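Local coordinates for protein sulfate transporter 4.1, chloroplastic (Arabidopsis thaliana, PDB 7LHV) that cotransports sulfate with protons across the membrane as an SLC26-family symporter and may help regulate sulfate assimilation, at residues 114-119 and 436-441; 309-314 and 429-434; 500-505 and 532-537; 575-580 and 606-611. All coordinates share one frame; numbering follows the deposited sequence.

How the contacts relate
Contacts 1 and 2 belong to the membrane part and share helix 431-443; their centres are about 12 Å apart, and Ser115 and Lys118 of the first pack on Leu434 of the second. Contact 1 is buried and held by packing, with no hydrogen bond across it, whereas contact 2, further from the chain centre, is partly exposed and joined by backbone hydrogen bonds. Contacts 3 and 4 lie in the STAS region, their centres about 10 Å apart and more than 50 Å from those of the first two. Both belong to the same four-stranded sheet: contact 3 pairs two of its strands and adds charged groups, while contact 4 joins loops following two parallel ones through side-chain hydrogen bonds.

Contact 1 of 4, residues 114-119 and 436-441; sequences MSYAKL and AIVISA
With OG anti to its carbonyl carbon (chi1 -57°), Ser115 lays its hydroxyl against Ile437, while Val438, its CG1 anti to the backbone N (chi1 177°), presents CG2 to the CB of Ser115. Ser115 CB and Val438 CG2 come within 3.5 Å, and the other branch, Val438 CG1, lies 4.1 Å from Leu119 CD2, the two side chains crossing at a slant. Val438 therefore fits between residues one helical turn apart, Ser115 and Leu119. Ser115 OG rests against the methyl branch of Ile437, 3.5 Å from its CG2; its polar need is met within its own helix, by a hydrogen bond to the carbonyl of Pro111, so the hydroxyl can sit in an apolar interface. Tyr116 reaches across with the end of its ring: OH lies 3.2 Å from Ala441 CB, which stands at the ring edge close to the plane. No hydrogen bond links the two segments.

The axes of the two short helical segments approach to 9.2 Å and cross at -94°, nearly perpendicular, so the packing is concentrated where Ser115 and Val438 meet. A sulfate ion is modelled about 4 Å from the Tyr116 side chain, which is consistent with this ring bordering the anion site of a sulfate transporter. Around the crossing, Gln224 of helix 206-229 touches both Leu119 and Val438, helix 255-277 packs on Ile437 through Leu268, and Tyr116 also leans on Pro151, just after strand 149-150, and Tyr385, shortly before strand 388-389, its antiparallel partner.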
loop_
_atom_site.group_PDB
_atom_site.type_symbol
_atom_site.label_atom_id
_atom_site.label_comp_id
_atom_site.label_asym_id
_atom_site.label_seq_id
_atom_site.Cartn_x
_atom_site.Cartn_y
_atom_site.Cartn_z
ATOM N N MET A 114 30.783 17.422 14.113
ATOM C CA MET A 114 31.969 17.048 13.343
ATOM C C MET A 114 32.044 15.538 13.129
ATOM O O MET A 114 32.399 15.074 12.038
ATOM C CB MET A 114 33.237 17.559 14.023
ATOM C CG MET A 114 33.363 19.069 14.046
ATOM S SD MET A 114 34.903 19.620 14.797
ATOM C CE MET A 114 34.576 19.303 16.527
ATOM N N SER A 115 31.708 14.755 14.157
ATOM C CA SER A 115 31.763 13.301 14.032
ATOM C C SER A 115 30.772 12.792 12.993
ATOM O O SER A 115 31.099 11.909 12.191
ATOM C CB SER A 115 31.494 12.660 15.389
ATOM O OG SER A 115 32.416 13.118 16.358
ATOM N N TYR A 116 29.553 13.336 12.991
ATOM C CA TYR A 116 28.560 12.919 12.009
ATOM C C TYR A 116 28.938 13.363 10.604
ATOM O O TYR A 116 28.671 12.640 9.638
ATOM C CB TYR A 116 27.188 13.470 12.384
ATOM C CG TYR A 116 26.617 12.873 13.644
ATOM C CD1 TYR A 116 26.936 11.582 14.029
ATOM C CD2 TYR A 116 25.761 13.603 14.451
ATOM C CE1 TYR A 116 26.416 11.035 15.181
ATOM C CE2 TYR A 116 25.236 13.065 15.602
ATOM C CZ TYR A 116 25.566 11.782 15.963
ATOM O OH TYR A 116 25.044 11.243 17.111
ATOM N N ALA A 117 29.547 14.543 10.462
ATOM C CA ALA A 117 30.037 14.954 9.152
ATOM C C ALA A 117 31.107 13.999 8.650
ATOM O O ALA A 117 31.139 13.660 7.462
ATOM C CB ALA A 117 30.582 16.377 9.212
ATOM N N LYS A 118 31.997 13.559 9.540
ATOM C CA LYS A 118 32.985 12.555 9.157
ATOM C C LYS A 118 32.315 11.247 8.757
ATOM O O LYS A 118 32.771 10.563 7.835
ATOM C CB LYS A 118 33.968 12.325 10.302
ATOM C CG LYS A 118 35.123 13.302 10.331
ATOM C CD LYS A 118 36.062 13.071 9.163
ATOM C CE LYS A 118 36.773 11.740 9.295
ATOM N NZ LYS A 118 37.713 11.736 10.448
ATOM N N LEU A 119 31.235 10.877 9.451
ATOM C CA LEU A 119 30.524 9.646 9.119
ATOM C C LEU A 119 29.916 9.709 7.723
ATOM O O LEU A 119 29.921 8.713 6.990
ATOM C CB LEU A 119 29.440 9.370 10.162
ATOM C CG LEU A 119 28.429 8.269 9.848
ATOM C CD1 LEU A 119 29.118 6.928 9.730
ATOM C CD2 LEU A 119 27.356 8.224 10.914
ATOM N N ALA A 436 35.117 7.179 17.926
ATOM C CA ALA A 436 34.612 6.736 19.218
ATOM C C ALA A 436 33.337 7.477 19.593
ATOM O O ALA A 436 32.419 6.893 20.173
ATOM C CB ALA A 436 35.678 6.926 20.295
ATOM N N ILE A 437 33.266 8.768 19.270
ATOM C CA ILE A 437 32.051 9.533 19.550
ATOM C C ILE A 437 30.875 8.980 18.754
ATOM O O ILE A 437 29.769 8.829 19.285
ATOM C CB ILE A 437 32.279 11.028 19.264
ATOM C CG1 ILE A 437 33.188 11.637 20.328
ATOM C CG2 ILE A 437 30.960 11.765 19.226
ATOM C CD1 ILE A 437 33.643 13.028 19.998
ATOM N N VAL A 438 31.089 8.669 17.474
ATOM C CA VAL A 438 30.012 8.102 16.661
ATOM C C VAL A 438 29.585 6.743 17.205
ATOM O O VAL A 438 28.388 6.430 17.268
ATOM C CB VAL A 438 30.435 8.004 15.184
ATOM C CG1 VAL A 438 29.344 7.341 14.369
ATOM C CG2 VAL A 438 30.723 9.369 14.631
ATOM N N ILE A 439 30.553 5.910 17.591
ATOM C CA ILE A 439 30.228 4.588 18.120
ATOM C C ILE A 439 29.419 4.711 19.404
ATOM O O ILE A 439 28.435 3.992 19.607
ATOM C CB ILE A 439 31.513 3.770 18.335
ATOM C CG1 ILE A 439 32.118 3.367 16.995
ATOM C CG2 ILE A 439 31.226 2.539 19.167
ATOM C CD1 ILE A 439 33.478 2.734 17.119
ATOM N N SER A 440 29.818 5.626 20.290
ATOM C CA SER A 440 29.068 5.844 21.522
ATOM C C SER A 440 27.668 6.367 21.232
ATOM O O SER A 440 26.703 5.982 21.902
ATOM C CB SER A 440 29.825 6.813 22.428
ATOM O OG SER A 440 29.050 7.166 23.559
ATOM N N ALA A 441 27.537 7.252 20.245
ATOM C CA ALA A 441 26.227 7.796 19.905
ATOM C C ALA A 441 25.296 6.715 19.376
ATOM O O ALA A 441 24.102 6.707 19.696
ATOM C CB ALA A 441 26.374 8.919 18.882
#

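Contact 2 of 4, residues 309-314 and 429-434; sequences SLVGEI and IPQCAL
The carboxamide of Gln431 is approached by Ser309 and Leu310 from different directions: Ser309 OG is lifted to one side of the amide plane, 3.2 Å from Gln431 CD, while the carbonyl oxygen of Leu310 lies close to the level of that plane. The other flat groups are peptides. Ser309 O receives Gln431 N at 2.8 Å, with an N-H...O angle of 167° and the donor tilted modestly from the carbonyl plane. In return Val311 N reaches Ile429 O at 3.1 Å, less straight at the hydrogen (143°). These two bonds frame a single backbone bridge between Leu310 and Pro430, and CA-H...O contacts from Leu310 and Pro430 lie alongside them.

Below the bridge the contact turns apolar. Val311 CG1 packs 3.7 Å from Leu434 CD1, the two side chains crossing at about a right angle, and the same methyl touches the root of Ile429. The aliphatic part of Gln431 passes beside the bridge, its CG 3.5 Å from Ser309 O. An alanine in place of Gln431 would probably leave Ser309 OG and the Leu310 carbonyl without the amide beside them, and open a gap where Lys118 of helix 91-119 also packs.

The segment 309-314 thus ties the long loop between helices 284-300 and 330-358 to the start of helix 431-443. Pro430 is the N-cap residue, so the N-H bonded by Ser309 O belongs to the first helical turn. A carbonyl from a distant loop satisfies an amide that has no partner earlier in its own helix, and would probably ease the partial positive charge of that helix end.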
loop_
_atom_site.group_PDB
_atom_site.type_symbol
_atom_site.label_atom_id
_atom_site.label_comp_id
_atom_site.label_asym_id
_atom_site.label_seq_id
_atom_site.Cartn_x
_atom_site.Cartn_y
_atom_site.Cartn_z
ATOM N N SER A 309 45.879 9.664 13.294
ATOM C CA SER A 309 45.577 10.621 12.242
ATOM C C SER A 309 44.711 11.741 12.799
ATOM O O SER A 309 43.793 11.496 13.589
ATOM C CB SER A 309 44.866 9.944 11.067
ATOM O OG SER A 309 44.588 10.875 10.036
ATOM N N LEU A 310 45.009 12.965 12.389
ATOM C CA LEU A 310 44.268 14.143 12.806
ATOM C C LEU A 310 43.340 14.600 11.687
ATOM O O LEU A 310 43.500 14.226 10.523
ATOM C CB LEU A 310 45.226 15.271 13.194
ATOM C CG LEU A 310 46.469 14.849 13.980
ATOM C CD1 LEU A 310 47.361 16.049 14.240
ATOM C CD2 LEU A 310 46.091 14.168 15.284
ATOM N N VAL A 311 42.354 15.422 12.055
ATOM C CA VAL A 311 41.371 15.869 11.076
ATOM C C VAL A 311 41.974 16.828 10.061
ATOM O O VAL A 311 41.374 17.066 9.006
ATOM C CB VAL A 311 40.165 16.523 11.773
ATOM C CG1 VAL A 311 39.470 15.526 12.676
ATOM C CG2 VAL A 311 40.607 17.738 12.545
ATOM N N GLY A 312 43.143 17.390 10.347
ATOM C CA GLY A 312 43.783 18.301 9.425
ATOM C C GLY A 312 43.219 19.706 9.511
ATOM O O GLY A 312 42.397 20.037 10.368
ATOM N N GLU A 313 43.683 20.546 8.588
ATOM C CA GLU A 313 43.263 21.941 8.563
ATOM C C GLU A 313 41.768 22.048 8.292
ATOM O O GLU A 313 41.224 21.340 7.440
ATOM C CB GLU A 313 44.049 22.712 7.502
ATOM C CG GLU A 313 45.531 22.857 7.805
ATOM C CD GLU A 313 46.334 21.634 7.405
ATOM O OE1 GLU A 313 45.745 20.694 6.831
ATOM O OE2 GLU A 313 47.556 21.613 7.663
ATOM N N ILE A 314 41.106 22.937 9.025
ATOM C CA ILE A 314 39.672 23.161 8.910
ATOM C C ILE A 314 39.462 24.620 8.525
ATOM O O ILE A 314 40.027 25.505 9.172
ATOM C CB ILE A 314 38.920 22.835 10.215
ATOM C CG1 ILE A 314 38.645 21.333 10.301
ATOM C CG2 ILE A 314 37.622 23.614 10.305
ATOM C CD1 ILE A 314 38.044 20.899 11.615
ATOM N N ILE A 429 42.387 17.425 16.638
ATOM C CA ILE A 429 41.475 16.375 17.082
ATOM C C ILE A 429 41.781 15.091 16.320
ATOM O O ILE A 429 41.746 15.087 15.082
ATOM C CB ILE A 429 40.009 16.790 16.888
ATOM C CG1 ILE A 429 39.667 17.977 17.784
ATOM C CG2 ILE A 429 39.087 15.621 17.176
ATOM C CD1 ILE A 429 38.268 18.504 17.579
ATOM N N PRO A 430 42.090 13.992 17.003
ATOM C CA PRO A 430 42.304 12.725 16.298
ATOM C C PRO A 430 41.019 12.214 15.667
ATOM O O PRO A 430 39.916 12.464 16.153
ATOM C CB PRO A 430 42.792 11.780 17.404
ATOM C CG PRO A 430 43.235 12.674 18.516
ATOM C CD PRO A 430 42.348 13.870 18.446
ATOM N N GLN A 431 41.177 11.491 14.556
ATOM C CA GLN A 431 40.020 10.902 13.891
ATOM C C GLN A 431 39.438 9.748 14.695
ATOM O O GLN A 431 38.224 9.511 14.650
ATOM C CB GLN A 431 40.403 10.435 12.488
ATOM C CG GLN A 431 40.894 11.548 11.586
ATOM C CD GLN A 431 41.372 11.039 10.243
ATOM O OE1 GLN A 431 42.172 11.686 9.573
ATOM N NE2 GLN A 431 40.875 9.878 9.840
ATOM N N CYS A 432 40.281 9.016 15.426
ATOM C CA CYS A 432 39.774 7.931 16.258
ATOM C C CYS A 432 38.864 8.452 17.360
ATOM O O CYS A 432 37.934 7.754 17.775
ATOM C CB CYS A 432 40.935 7.135 16.851
ATOM S SG CYS A 432 41.968 8.063 17.994
ATOM N N ALA A 433 39.100 9.677 17.841
ATOM C CA ALA A 433 38.194 10.270 18.823
ATOM C C ALA A 433 36.807 10.488 18.235
ATOM O O ALA A 433 35.795 10.187 18.879
ATOM C CB ALA A 433 38.771 11.586 19.341
ATOM N N LEU A 434 36.735 11.012 17.010
ATOM C CA LEU A 434 35.443 11.196 16.358
ATOM C C LEU A 434 34.770 9.856 16.087
ATOM O O LEU A 434 33.547 9.726 16.219
ATOM C CB LEU A 434 35.617 11.986 15.063
ATOM C CG LEU A 434 36.301 13.350 15.182
ATOM C CD1 LEU A 434 36.278 14.070 13.849
ATOM C CD2 LEU A 434 35.643 14.192 16.256
#

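Contact 3 of 4, residues 500-505 and 532-537; sequences HIAVLG and RIDSPI
Ala502 and Arg532 form an antiparallel hydrogen-bonded pair, both N-H...O bonds 2.9 Å between Ala502 N and Arg532 O and between Arg532 N and Ala502 O, next to the non-hydrogen-bonded pair of Ile501 with Ile533. This joins edge strand 501-504 to strand 527-533 in the mixed four-stranded sheet of the STAS fold. The pairing runs on past the strand, where Asp534 N donates to His500 O; Asp534 itself centres an inverse gamma turn.

On the face carrying Ile501 and Ile533, the two isoleucines meet through CG1 atoms 4.2 Å apart, over helix 542-560, whose Arg548 touches Ile501. The other face, with Ala502 and Arg532, is charged. Arg532 bends at its third torsion (chi3 67°), which folds the guanidinium back onto the Asp534 carboxylate in a salt bridge, although the modelled approach of NE to OD1 is too short to be taken literally. Leu504 CD1 lies 4.1 Å above one guanidinium face, displaced toward its rim, while Ala502 CB is 3.5 Å from NH2. NH1 makes a weak hydrogen bond to Thr510 OG1. His500 also packs against Thr580 of the second subunit, placing this sheet edge near the dimer contact.

Asp534 OD2 takes two donors: Arg532 NH2 on its syn side at 3.3 Å, and His500 ND1 at 2.9 Å through its anti lone pair, the imidazole and carboxylate planes being only 18° apart.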
loop_
_atom_site.group_PDB
_atom_site.type_symbol
_atom_site.label_atom_id
_atom_site.label_comp_id
_atom_site.label_asym_id
_atom_site.label_seq_id
_atom_site.Cartn_x
_atom_site.Cartn_y
_atom_site.Cartn_z
ATOM N N HIS A 500 -14.302 -7.919 10.387
ATOM C CA HIS A 500 -15.008 -8.805 11.299
ATOM C C HIS A 500 -16.499 -8.766 11.006
ATOM O O HIS A 500 -17.092 -7.690 10.897
ATOM C CB HIS A 500 -14.740 -8.407 12.749
ATOM C CG HIS A 500 -15.285 -9.376 13.751
ATOM N ND1 HIS A 500 -16.350 -9.078 14.573
ATOM C CD2 HIS A 500 -14.910 -10.639 14.064
ATOM C CE1 HIS A 500 -16.608 -10.114 15.349
ATOM N NE2 HIS A 500 -15.750 -11.075 15.061
ATOM N N ILE A 501 -17.101 -9.943 10.866
ATOM C CA ILE A 501 -18.526 -10.086 10.607
ATOM C C ILE A 501 -19.113 -10.973 11.695
ATOM O O ILE A 501 -18.606 -12.071 11.945
ATOM C CB ILE A 501 -18.788 -10.672 9.209
ATOM C CG1 ILE A 501 -18.534 -9.611 8.138
ATOM C CG2 ILE A 501 -20.196 -11.212 9.111
ATOM C CD1 ILE A 501 -18.628 -10.134 6.731
ATOM N N ALA A 502 -20.177 -10.501 12.335
ATOM C CA ALA A 502 -20.738 -11.158 13.503
ATOM C C ALA A 502 -22.111 -11.735 13.191
ATOM O O ALA A 502 -22.961 -11.060 12.603
ATOM C CB ALA A 502 -20.849 -10.184 14.677
ATOM N N VAL A 503 -22.324 -12.985 13.597
ATOM C CA VAL A 503 -23.621 -13.638 13.479
ATOM C C VAL A 503 -24.343 -13.421 14.803
ATOM O O VAL A 503 -24.010 -14.032 15.817
ATOM C CB VAL A 503 -23.482 -15.123 13.142
ATOM C CG1 VAL A 503 -24.844 -15.792 13.136
ATOM C CG2 VAL A 503 -22.794 -15.295 11.799
ATOM N N LEU A 504 -25.339 -12.543 14.791
ATOM C CA LEU A 504 -26.020 -12.157 16.018
ATOM C C LEU A 504 -27.032 -13.211 16.445
ATOM O O LEU A 504 -27.611 -13.923 15.622
ATOM C CB LEU A 504 -26.727 -10.815 15.843
ATOM C CG LEU A 504 -25.862 -9.563 15.907
ATOM C CD1 LEU A 504 -25.022 -9.466 14.679
ATOM C CD2 LEU A 504 -26.743 -8.338 16.029
ATOM N N GLY A 505 -27.242 -13.298 17.753
ATOM C CA GLY A 505 -28.212 -14.218 18.299
ATOM C C GLY A 505 -29.483 -13.510 18.705
ATOM O O GLY A 505 -30.291 -13.142 17.848
ATOM N N ARG A 532 -24.009 -8.825 11.080
ATOM C CA ARG A 532 -23.564 -7.458 11.309
ATOM C C ARG A 532 -22.148 -7.304 10.781
ATOM O O ARG A 532 -21.263 -8.092 11.129
ATOM C CB ARG A 532 -23.611 -7.105 12.794
ATOM C CG ARG A 532 -23.307 -5.670 13.130
ATOM C CD ARG A 532 -23.191 -5.499 14.631
ATOM N NE ARG A 532 -22.031 -6.208 15.159
ATOM C CZ ARG A 532 -21.968 -6.742 16.371
ATOM N NH1 ARG A 532 -22.980 -6.657 17.217
ATOM N NH2 ARG A 532 -20.860 -7.378 16.739
ATOM N N ILE A 533 -21.938 -6.297 9.940
ATOM C CA ILE A 533 -20.619 -5.992 9.406
ATOM C C ILE A 533 -19.990 -4.941 10.310
ATOM O O ILE A 533 -20.372 -3.770 10.271
ATOM C CB ILE A 533 -20.694 -5.508 7.954
ATOM C CG1 ILE A 533 -21.285 -6.596 7.056
ATOM C CG2 ILE A 533 -19.319 -5.100 7.461
ATOM C CD1 ILE A 533 -22.731 -6.367 6.691
ATOM N N ASP A 534 -19.017 -5.354 11.119
ATOM C CA ASP A 534 -18.418 -4.459 12.100
ATOM C C ASP A 534 -17.350 -3.571 11.478
ATOM O O ASP A 534 -16.231 -3.495 11.995
ATOM C CB ASP A 534 -17.813 -5.264 13.251
ATOM C CG ASP A 534 -18.849 -6.050 14.023
ATOM O OD1 ASP A 534 -19.944 -5.508 14.271
ATOM O OD2 ASP A 534 -18.570 -7.212 14.386
ATOM N N SER A 535 -17.688 -2.881 10.388
ATOM C CA SER A 535 -16.751 -2.007 9.695
ATOM C C SER A 535 -17.457 -1.260 8.573
ATOM O O SER A 535 -18.487 -1.729 8.071
ATOM C CB SER A 535 -15.582 -2.805 9.122
ATOM O OG SER A 535 -16.048 -3.917 8.381
ATOM N N PRO A 536 -16.952 -0.101 8.157
ATOM C CA PRO A 536 -17.457 0.512 6.927
ATOM C C PRO A 536 -17.137 -0.359 5.725
ATOM O O PRO A 536 -16.103 -1.028 5.673
ATOM C CB PRO A 536 -16.712 1.849 6.864
ATOM C CG PRO A 536 -15.505 1.647 7.697
ATOM C CD PRO A 536 -15.916 0.723 8.795
ATOM N N ILE A 537 -18.035 -0.344 4.747
ATOM C CA ILE A 537 -17.898 -1.155 3.546
ATOM C C ILE A 537 -17.381 -0.267 2.424
ATOM O O ILE A 537 -17.992 0.756 2.099
ATOM C CB ILE A 537 -19.226 -1.818 3.158
ATOM C CG1 ILE A 537 -19.864 -2.490 4.370
ATOM C CG2 ILE A 537 -19.006 -2.830 2.059
ATOM C CD1 ILE A 537 -21.199 -3.125 4.078
#

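Contact 4 of 4, residues 575-580 and 606-611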
loop_
_atom_site.group_PDB
_atom_site.type_symbol
_atom_site.label_atom_id
_atom_site.label_comp_id
_atom_site.label_asym_id
_atom_site.label_seq_id
_atom_site.Cartn_x
_atom_site.Cartn_y
_atom_site.Cartn_z
ATOM N N GLU A 575 -27.212 -6.104 9.754
ATOM C CA GLU A 575 -27.119 -5.021 10.721
ATOM C C GLU A 575 -26.060 -4.049 10.228
ATOM O O GLU A 575 -24.864 -4.358 10.253
ATOM C CB GLU A 575 -26.754 -5.564 12.097
ATOM C CG GLU A 575 -27.809 -6.446 12.682
ATOM C CD GLU A 575 -29.068 -5.685 12.983
ATOM O OE1 GLU A 575 -28.981 -4.490 13.330
ATOM O OE2 GLU A 575 -30.147 -6.279 12.834
ATOM N N MET A 576 -26.486 -2.879 9.765
ATOM C CA MET A 576 -25.553 -1.901 9.229
ATOM C C MET A 576 -25.358 -0.723 10.174
ATOM O O MET A 576 -24.921 0.348 9.745
ATOM C CB MET A 576 -26.015 -1.435 7.848
ATOM C CG MET A 576 -25.956 -2.551 6.816
ATOM S SD MET A 576 -26.555 -2.120 5.178
ATOM C CE MET A 576 -25.254 -1.024 4.637
ATOM N N SER A 577 -25.695 -0.900 11.451
ATOM C CA SER A 577 -25.430 0.146 12.435
ATOM C C SER A 577 -23.946 0.465 12.602
ATOM O O SER A 577 -23.613 1.662 12.662
ATOM C CB SER A 577 -26.087 -0.216 13.775
ATOM O OG SER A 577 -25.707 -1.494 14.243
ATOM N N PRO A 578 -23.018 -0.498 12.684
ATOM C CA PRO A 578 -21.601 -0.124 12.755
ATOM C C PRO A 578 -21.005 0.281 11.422
ATOM O O PRO A 578 -19.871 0.775 11.399
ATOM C CB PRO A 578 -20.936 -1.397 13.284
ATOM C CG PRO A 578 -21.763 -2.468 12.755
ATOM C CD PRO A 578 -23.174 -1.962 12.759
ATOM N N VAL A 579 -21.722 0.090 10.316
ATOM C CA VAL A 579 -21.234 0.475 8.995
ATOM C C VAL A 579 -21.327 1.994 8.908
ATOM O O VAL A 579 -22.408 2.552 8.722
ATOM C CB VAL A 579 -22.019 -0.207 7.874
ATOM C CG1 VAL A 579 -21.431 0.159 6.531
ATOM C CG2 VAL A 579 -22.009 -1.709 8.061
ATOM N N THR A 580 -20.186 2.669 9.049
ATOM C CA THR A 580 -20.187 4.127 9.053
ATOM C C THR A 580 -20.579 4.688 7.693
ATOM O O THR A 580 -21.365 5.638 7.610
ATOM C CB THR A 580 -18.816 4.647 9.475
ATOM O OG1 THR A 580 -18.510 4.171 10.791
ATOM C CG2 THR A 580 -18.807 6.165 9.487
ATOM N N ILE A 606 -32.443 -5.029 5.318
ATOM C CA ILE A 606 -31.509 -4.081 5.913
ATOM C C ILE A 606 -32.117 -3.575 7.210
ATOM O O ILE A 606 -33.264 -3.112 7.226
ATOM C CB ILE A 606 -31.189 -2.921 4.957
ATOM C CG1 ILE A 606 -30.777 -3.463 3.590
ATOM C CG2 ILE A 606 -30.099 -2.045 5.536
ATOM C CD1 ILE A 606 -29.473 -4.220 3.605
ATOM N N SER A 607 -31.355 -3.666 8.299
ATOM C CA SER A 607 -31.892 -3.460 9.639
ATOM C C SER A 607 -31.684 -2.039 10.153
ATOM O O SER A 607 -32.655 -1.345 10.463
ATOM C CB SER A 607 -31.267 -4.468 10.606
ATOM O OG SER A 607 -31.745 -4.271 11.926
ATOM N N ASN A 608 -30.434 -1.593 10.266
ATOM C CA ASN A 608 -30.109 -0.303 10.878
ATOM C C ASN A 608 -29.254 0.510 9.919
ATOM O O ASN A 608 -28.039 0.640 10.113
ATOM C CB ASN A 608 -29.379 -0.486 12.209
ATOM C CG ASN A 608 -30.277 -1.026 13.301
ATOM O OD1 ASN A 608 -31.441 -1.339 13.065
ATOM N ND2 ASN A 608 -29.738 -1.138 14.508
ATOM N N PRO A 609 -29.854 1.084 8.878
ATOM C CA PRO A 609 -29.065 1.885 7.938
ATOM C C PRO A 609 -28.674 3.216 8.560
ATOM O O PRO A 609 -29.504 3.913 9.145
ATOM C CB PRO A 609 -30.010 2.076 6.745
ATOM C CG PRO A 609 -31.168 1.150 6.992
ATOM C CD PRO A 609 -31.263 1.006 8.471
ATOM N N ASN A 610 -27.398 3.558 8.434
ATOM C CA ASN A 610 -26.935 4.879 8.814
ATOM C C ASN A 610 -27.513 5.920 7.858
ATOM O O ASN A 610 -27.906 5.610 6.732
ATOM C CB ASN A 610 -25.406 4.924 8.799
ATOM C CG ASN A 610 -24.853 6.150 9.478
ATOM O OD1 ASN A 610 -25.600 6.976 10.000
ATOM N ND2 ASN A 610 -23.534 6.279 9.475
ATOM N N LYS A 611 -27.578 7.168 8.326
ATOM C CA LYS A 611 -28.180 8.222 7.515
ATOM C C LYS A 611 -27.441 8.389 6.192
ATOM O O LYS A 611 -28.062 8.437 5.124
ATOM C CB LYS A 611 -28.205 9.536 8.297
ATOM C CG LYS A 611 -29.006 9.503 9.603
ATOM C CD LYS A 611 -30.517 9.414 9.382
ATOM C CE LYS A 611 -31.031 7.976 9.403
ATOM N NZ LYS A 611 -32.513 7.907 9.295
#
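Glu575, at the end of strand 569-575, reaches Ser607 at the end of the parallel strand 603-606. Its chain bends at the second torsion (chi2 -66°), which swings the carboxylate over to the serine, and Ser607 OG donates to OE2 at 2.7 Å, meeting the syn side but 33° out of the carboxylate plane. An alanine in place of Glu575 would probably leave the Ser607 hydroxyl without its carboxylate acceptor, with only a weak bond to the Arg634 carbonyl among the bonds described here. Met576 follows with its SD 3.6 Å from Ile606 CG2; CD1 of the same isoleucine lies nearby, so the sulfur sits against two branches, and Val613 of helix 611-620 also touches this methionine. Ser577 comes next, packing its CB 3.7 Å from Asn608 CB.

Further along, the Val579 side chain touches Ile537 and Ile533, and its carbonyl oxygen lies 3.8 Å from Asn610 CB. Thr580 closes the walk: its carbonyl oxygen accepts from Asn610 ND2 at 2.9 Å, with an N-H...O angle of 134°, a bent bond whose donor is tilted from the carbonyl plane.

These loops follow the C-terminal ends of neighbouring parallel strands in the STAS domain, and each leads into a helix, 584-599 or 611-620. Asn610 is the N-cap residue of the latter but makes no capping bond. At the strand ends, the buried Glu575 carboxylate is met by a neutral hydroxyl, which would probably ease its charge in part, while the bent bond from Asn610 to Thr580 holds the far end of the loop.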